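Local coordinates for protein prolyl oligopeptidase (PDB 1YR2) that probably hydrolyses oligopeptides on the carboxyl side of proline, and to a lesser degree of alanine, as a serine endopeptidase of the S9A family, at residues A[61-66]-A[75-80]; A[474-479]-A[552-557]. All blocks are in the same frame, centred on the assembly; numbering follows the deposited sequence.

Contact 1: residues A[61-66]-A[75-80]; sequences WRWLEA and AAWVQA
E65 OE2 is gripped by two salt bridges, from K668 and R606, which tie to the hydrolase domain the short 3-10 turn 62-65 whose W63 and L64 pack on W77 of helix 72-89. The turn lies in the loop ahead of that helix, within the N-terminal part of this prolyl oligopeptidase, and folds back on it; L64 N bonds to W61 O at 2.9 Å as the turn begins. W63 and L64 meet a single helix residue, W77, and the join is made by aromatic and aliphatic side chains. The two indoles form an offset edge-to-face pair: the six-membered ring of W63 turns its edge toward the face of the W77 pyrrole ring, with planes at 89° and these ring centroids 5.8 Å apart. Between the two indoles the nearest atoms are W63 CH2 and W77 CD1, 4.0 Å apart. A chi1 of 65° sets the W63 indole between its own backbone N and carbonyl carbon and swings the far corner of the ring to the helix. L64 adds a CH-pi contact over the face of W77, its CD2 lying 4.0 Å from the centroid of the pyrrole ring and 27° off the normal. Each indole N-H is satisfied in the N-terminal stretch that precedes strand 49-52, W63 NE1 at P44 O and W77 NE1 at S43 OG, which helps to hold the rotation of each ring. W77 also meets the ring of F667. L64 CG rests against the face of W63, and L64 CD2 reaches to 3.6 Å from CD2, a fusion atom of the W77 indole.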
loop_
_atom_site.group_PDB
_atom_site.type_symbol
_atom_site.label_atom_id
_atom_site.label_comp_id
_atom_site.label_asym_id
_atom_site.label_seq_id
_atom_site.Cartn_x
_atom_site.Cartn_y
_atom_site.Cartn_z
ATOM N N TRP A 61 14.406 11.202 -32.186
ATOM C CA TRP A 61 15.206 10.489 -31.180
ATOM C C TRP A 61 14.752 9.040 -31.019
ATOM O O TRP A 61 15.010 8.392 -30.004
ATOM C CB TRP A 61 15.215 11.251 -29.858
ATOM C CG TRP A 61 15.904 12.600 -29.984
ATOM C CD1 TRP A 61 17.231 12.824 -30.111
ATOM C CD2 TRP A 61 15.270 13.885 -30.039
ATOM N NE1 TRP A 61 17.479 14.177 -30.205
ATOM C CE2 TRP A 61 16.283 14.848 -30.177
ATOM C CE3 TRP A 61 13.948 14.306 -30.017
ATOM C CZ2 TRP A 61 16.014 16.219 -30.270
ATOM C CZ3 TRP A 61 13.679 15.639 -30.071
ATOM C CH2 TRP A 61 14.724 16.600 -30.214
ATOM N N ARG A 62 14.136 8.491 -32.059
ATOM C CA ARG A 62 13.726 7.104 -31.994
ATOM C C ARG A 62 14.906 6.171 -31.697
ATOM O O ARG A 62 14.728 5.123 -31.092
ATOM C CB ARG A 62 13.048 6.650 -33.270
ATOM C CG ARG A 62 12.288 5.351 -33.039
ATOM C CD ARG A 62 11.273 5.005 -34.090
ATOM N NE ARG A 62 10.125 5.885 -34.030
ATOM C CZ ARG A 62 9.188 5.856 -34.936
ATOM N NH1 ARG A 62 9.247 4.975 -35.950
ATOM N NH2 ARG A 62 8.172 6.706 -34.869
ATOM N N TRP A 63 16.101 6.560 -32.125
ATOM C CA TRP A 63 17.313 5.758 -31.849
ATOM C C TRP A 63 17.583 5.555 -30.347
ATOM O O TRP A 63 18.227 4.572 -29.963
ATOM C CB TRP A 63 18.530 6.333 -32.566
ATOM C CG TRP A 63 18.948 7.713 -32.092
ATOM C CD1 TRP A 63 18.528 8.902 -32.576
ATOM C CD2 TRP A 63 19.864 8.012 -31.030
ATOM N NE1 TRP A 63 19.111 9.935 -31.882
ATOM C CE2 TRP A 63 19.939 9.409 -30.919
ATOM C CE3 TRP A 63 20.640 7.237 -30.170
ATOM C CZ2 TRP A 63 20.760 10.045 -29.980
ATOM C CZ3 TRP A 63 21.461 7.874 -29.237
ATOM C CH2 TRP A 63 21.505 9.254 -29.147
ATOM N N LEU A 64 17.099 6.475 -29.513
ATOM C CA LEU A 64 17.246 6.372 -28.058
ATOM C C LEU A 64 16.333 5.296 -27.437
ATOM O O LEU A 64 16.422 5.001 -26.234
ATOM C CB LEU A 64 17.038 7.727 -27.391
ATOM C CG LEU A 64 18.256 8.639 -27.381
ATOM C CD1 LEU A 64 17.804 10.012 -26.972
ATOM C CD2 LEU A 64 19.315 8.155 -26.463
ATOM N N GLU A 65 15.513 4.654 -28.265
ATOM C CA GLU A 65 14.727 3.518 -27.823
ATOM C C GLU A 65 15.552 2.209 -27.765
ATOM O O GLU A 65 15.100 1.235 -27.182
ATOM C CB GLU A 65 13.504 3.300 -28.724
ATOM C CG GLU A 65 12.449 4.429 -28.678
ATOM C CD GLU A 65 11.290 4.223 -29.659
ATOM O OE1 GLU A 65 11.196 3.146 -30.299
ATOM O OE2 GLU A 65 10.469 5.145 -29.794
ATOM N N ALA A 66 16.724 2.176 -28.390
ATOM C CA ALA A 66 17.521 0.949 -28.429
ATOM C C ALA A 66 18.086 0.613 -27.058
ATOM O O ALA A 66 18.293 1.493 -26.218
ATOM C CB ALA A 66 18.638 1.037 -29.447
ATOM N N ALA A 75 24.432 3.944 -25.261
ATOM C CA ALA A 75 25.342 3.821 -24.134
ATOM C C ALA A 75 26.141 5.111 -23.983
ATOM O O ALA A 75 26.331 5.568 -22.890
ATOM C CB ALA A 75 26.274 2.624 -24.306
ATOM N N ALA A 76 26.577 5.692 -25.087
ATOM C CA ALA A 76 27.412 6.896 -25.056
ATOM C C ALA A 76 26.585 8.083 -24.555
ATOM O O ALA A 76 27.058 8.887 -23.771
ATOM C CB ALA A 76 27.977 7.209 -26.459
ATOM N N TRP A 77 25.329 8.157 -24.983
ATOM C CA TRP A 77 24.439 9.245 -24.575
ATOM C C TRP A 77 24.151 9.114 -23.084
ATOM O O TRP A 77 24.220 10.106 -22.351
ATOM C CB TRP A 77 23.138 9.155 -25.369
ATOM C CG TRP A 77 22.184 10.278 -25.154
ATOM C CD1 TRP A 77 22.145 11.450 -25.808
ATOM C CD2 TRP A 77 21.128 10.307 -24.200
ATOM N NE1 TRP A 77 21.112 12.221 -25.319
ATOM C CE2 TRP A 77 20.482 11.535 -24.323
ATOM C CE3 TRP A 77 20.673 9.412 -23.226
ATOM C CZ2 TRP A 77 19.399 11.888 -23.525
ATOM C CZ3 TRP A 77 19.605 9.780 -22.428
ATOM C CH2 TRP A 77 18.987 10.993 -22.587
ATOM N N VAL A 78 23.833 7.889 -22.647
ATOM C CA VAL A 78 23.561 7.621 -21.247
ATOM C C VAL A 78 24.763 8.007 -20.376
ATOM O O VAL A 78 24.610 8.664 -19.347
ATOM C CB VAL A 78 23.141 6.148 -21.016
ATOM C CG1 VAL A 78 23.280 5.753 -19.529
ATOM C CG2 VAL A 78 21.718 5.939 -21.487
ATOM N N GLN A 79 25.970 7.624 -20.787
ATOM C CA GLN A 79 27.152 7.928 -19.972
ATOM C C GLN A 79 27.344 9.456 -19.800
ATOM O O GLN A 79 27.583 9.918 -18.693
ATOM C CB GLN A 79 28.407 7.273 -20.611
ATOM C CG GLN A 79 29.746 7.638 -19.974
ATOM C CD GLN A 79 30.872 6.634 -20.367
ATOM O OE1 GLN A 79 30.720 5.408 -20.175
ATOM N NE2 GLN A 79 31.988 7.149 -20.901
ATOM N N ALA A 80 27.217 10.198 -20.907
ATOM C CA ALA A 80 27.326 11.662 -20.941
ATOM C C ALA A 80 26.225 12.364 -20.127
ATOM O O ALA A 80 26.520 13.259 -19.337
ATOM C CB ALA A 80 27.353 12.188 -22.422
#

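Contact 2: residues A[474-479]-A[552-557]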
loop_
_atom_site.group_PDB
_atom_site.type_symbol
_atom_site.label_atom_id
_atom_site.label_comp_id
_atom_site.label_asym_id
_atom_site.label_seq_id
_atom_site.Cartn_x
_atom_site.Cartn_y
_atom_site.Cartn_z
ATOM N N VAL A 474 -12.590 17.133 -5.819
ATOM C CA VAL A 474 -11.535 16.160 -5.721
ATOM C C VAL A 474 -10.942 16.320 -4.316
ATOM O O VAL A 474 -10.694 17.442 -3.843
ATOM C CB VAL A 474 -10.453 16.431 -6.736
ATOM C CG1 VAL A 474 -9.360 15.370 -6.669
ATOM C CG2 VAL A 474 -11.059 16.546 -8.134
ATOM N N PRO A 475 -10.686 15.208 -3.653
ATOM C CA PRO A 475 -9.981 15.260 -2.364
ATOM C C PRO A 475 -8.467 15.517 -2.516
ATOM O O PRO A 475 -7.815 15.089 -3.457
ATOM C CB PRO A 475 -10.232 13.869 -1.748
ATOM C CG PRO A 475 -11.157 13.144 -2.674
ATOM C CD PRO A 475 -11.036 13.828 -4.043
ATOM N N MET A 476 -7.940 16.269 -1.577
ATOM C CA MET A 476 -6.496 16.446 -1.444
ATOM C C MET A 476 -6.097 16.444 0.028
ATOM O O MET A 476 -6.760 17.064 0.862
ATOM C CB MET A 476 -6.040 17.737 -2.105
ATOM C CG MET A 476 -4.551 18.045 -1.945
ATOM S SD MET A 476 -4.016 19.293 -3.145
ATOM C CE MET A 476 -5.178 20.585 -2.877
ATOM N N PHE A 477 -4.977 15.764 0.317
ATOM C CA PHE A 477 -4.342 15.743 1.635
ATOM C C PHE A 477 -3.249 16.784 1.635
ATOM O O PHE A 477 -2.555 16.978 0.627
ATOM C CB PHE A 477 -3.653 14.396 1.932
ATOM C CG PHE A 477 -4.568 13.224 2.020
ATOM C CD1 PHE A 477 -5.531 13.157 3.004
ATOM C CD2 PHE A 477 -4.498 12.199 1.089
ATOM C CE1 PHE A 477 -6.421 12.103 3.060
ATOM C CE2 PHE A 477 -5.381 11.114 1.161
ATOM C CZ PHE A 477 -6.323 11.070 2.162
ATOM N N ILE A 478 -3.119 17.498 2.737
ATOM C CA ILE A 478 -2.038 18.473 2.927
ATOM C C ILE A 478 -1.403 18.169 4.268
ATOM O O ILE A 478 -2.110 18.087 5.289
ATOM C CB ILE A 478 -2.659 19.885 2.947
ATOM C CG1 ILE A 478 -3.284 20.200 1.599
ATOM C CG2 ILE A 478 -1.572 20.959 3.220
ATOM C CD1 ILE A 478 -4.258 21.317 1.688
ATOM N N VAL A 479 -0.089 18.006 4.289
ATOM C CA VAL A 479 0.591 17.492 5.453
ATOM C C VAL A 479 1.714 18.438 5.761
ATOM O O VAL A 479 2.535 18.730 4.918
ATOM C CB VAL A 479 1.209 16.106 5.170
ATOM C CG1 VAL A 479 1.760 15.521 6.464
ATOM C CG2 VAL A 479 0.178 15.183 4.597
ATOM N N ILE A 552 -3.767 20.084 -12.174
ATOM C CA ILE A 552 -3.542 21.499 -12.353
ATOM C C ILE A 552 -4.421 22.289 -11.361
ATOM O O ILE A 552 -3.954 23.230 -10.750
ATOM C CB ILE A 552 -3.853 21.873 -13.799
ATOM C CG1 ILE A 552 -2.672 21.512 -14.708
ATOM C CG2 ILE A 552 -4.106 23.352 -13.927
ATOM C CD1 ILE A 552 -3.068 21.480 -16.181
ATOM N N ALA A 553 -5.691 21.935 -11.231
ATOM C CA ALA A 553 -6.539 22.597 -10.269
ATOM C C ALA A 553 -6.079 22.438 -8.820
ATOM O O ALA A 553 -6.300 23.366 -8.000
ATOM C CB ALA A 553 -8.002 22.150 -10.436
ATOM N N ALA A 554 -5.439 21.303 -8.496
ATOM C CA ALA A 554 -4.865 21.111 -7.173
ATOM C C ALA A 554 -3.764 22.143 -6.934
ATOM O O ALA A 554 -3.721 22.768 -5.864
ATOM C CB ALA A 554 -4.241 19.688 -7.024
ATOM N N GLY A 555 -2.855 22.273 -7.911
ATOM C CA GLY A 555 -1.771 23.242 -7.862
ATOM C C GLY A 555 -2.268 24.682 -7.706
ATOM O O GLY A 555 -1.826 25.440 -6.839
ATOM N N GLU A 556 -3.291 25.023 -8.473
ATOM C CA GLU A 556 -3.908 26.338 -8.369
ATOM C C GLU A 556 -4.500 26.612 -6.985
ATOM O O GLU A 556 -4.396 27.720 -6.476
ATOM C CB GLU A 556 -4.956 26.525 -9.478
ATOM C CG GLU A 556 -4.303 26.618 -10.840
ATOM C CD GLU A 556 -5.275 26.748 -11.987
ATOM O OE1 GLU A 556 -6.342 26.072 -11.987
ATOM O OE2 GLU A 556 -4.960 27.540 -12.895
ATOM N N TRP A 557 -5.130 25.597 -6.415
ATOM C CA TRP A 557 -5.842 25.688 -5.153
ATOM C C TRP A 557 -4.838 25.966 -4.050
ATOM O O TRP A 557 -5.078 26.788 -3.176
ATOM C CB TRP A 557 -6.611 24.390 -4.838
ATOM C CG TRP A 557 -7.517 24.527 -3.696
ATOM C CD1 TRP A 557 -8.837 24.870 -3.732
ATOM C CD2 TRP A 557 -7.170 24.399 -2.319
ATOM N NE1 TRP A 557 -9.333 24.915 -2.456
ATOM C CE2 TRP A 557 -8.335 24.635 -1.569
ATOM C CE3 TRP A 557 -5.975 24.084 -1.632
ATOM C CZ2 TRP A 557 -8.349 24.597 -0.166
ATOM C CZ3 TRP A 557 -5.990 24.035 -0.242
ATOM C CH2 TRP A 557 -7.162 24.330 0.479
#
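Apolar strand-to-helix packing in the hydrolase domain joins M476 and I478 of strand 473-481 to A554 and W557 of helix 544-560. The strand runs between strands 459-467 and 519-523, antiparallel to both, in the eight-stranded mixed sheet, and the helix lies against one face of that sheet. The short axes pass 10.3 Å apart at 52°. M476 and I478, two residues apart, point to the same side of the strand, and A554 and W557, one turn apart, point back from the helix. M476 does most of the bridging: its chain, extended through chi1 and chi2, carries SD to 3.9 Å from A554 CB, and the bend at chi3 (53°) turns the terminal CE to W557 CE3 at 3.8 Å. The A554 methyl, facing the sheet, also touches Y466 and A523 on the two flanking strands. I478 crosses the W557 side chain at about a right angle and meets it with one methyl alone, CD1, which lies 3.8 Å from CZ3 on the benzene part of the indole. L558, next along the helix, packs on both M476 and I478. On the reverse face of the strand F477 meets F428, toward the propeller. A helix that follows strand 519-523, lies over the sheet and leads into strand 569-574 is what the alpha/beta-hydrolase fold calls for, here at the crossover before the probable nucleophile elbow.

How the contacts relate
Contact 1 closes before contact 2 opens along the chain. Their centres are 37 Å apart, the nearest atoms about 23 Å, and they do not touch. Contact 1 is peripheral, its centre about 34 Å from the centre of the chain, that of contact 2 about 21 Å. The first is local, within 61-80; the second is long-range, spanning more than seventy residues. Both belong structurally to the hydrolase part, since 61-80 packs on helix 664-675 and strand 473-481 is a member of the hydrolase sheet; one lies at its outer side and the other near the propeller. The probable nucleophile elbow, between strand 569-574 and helix 576-587, follows helix 544-560 in the chain.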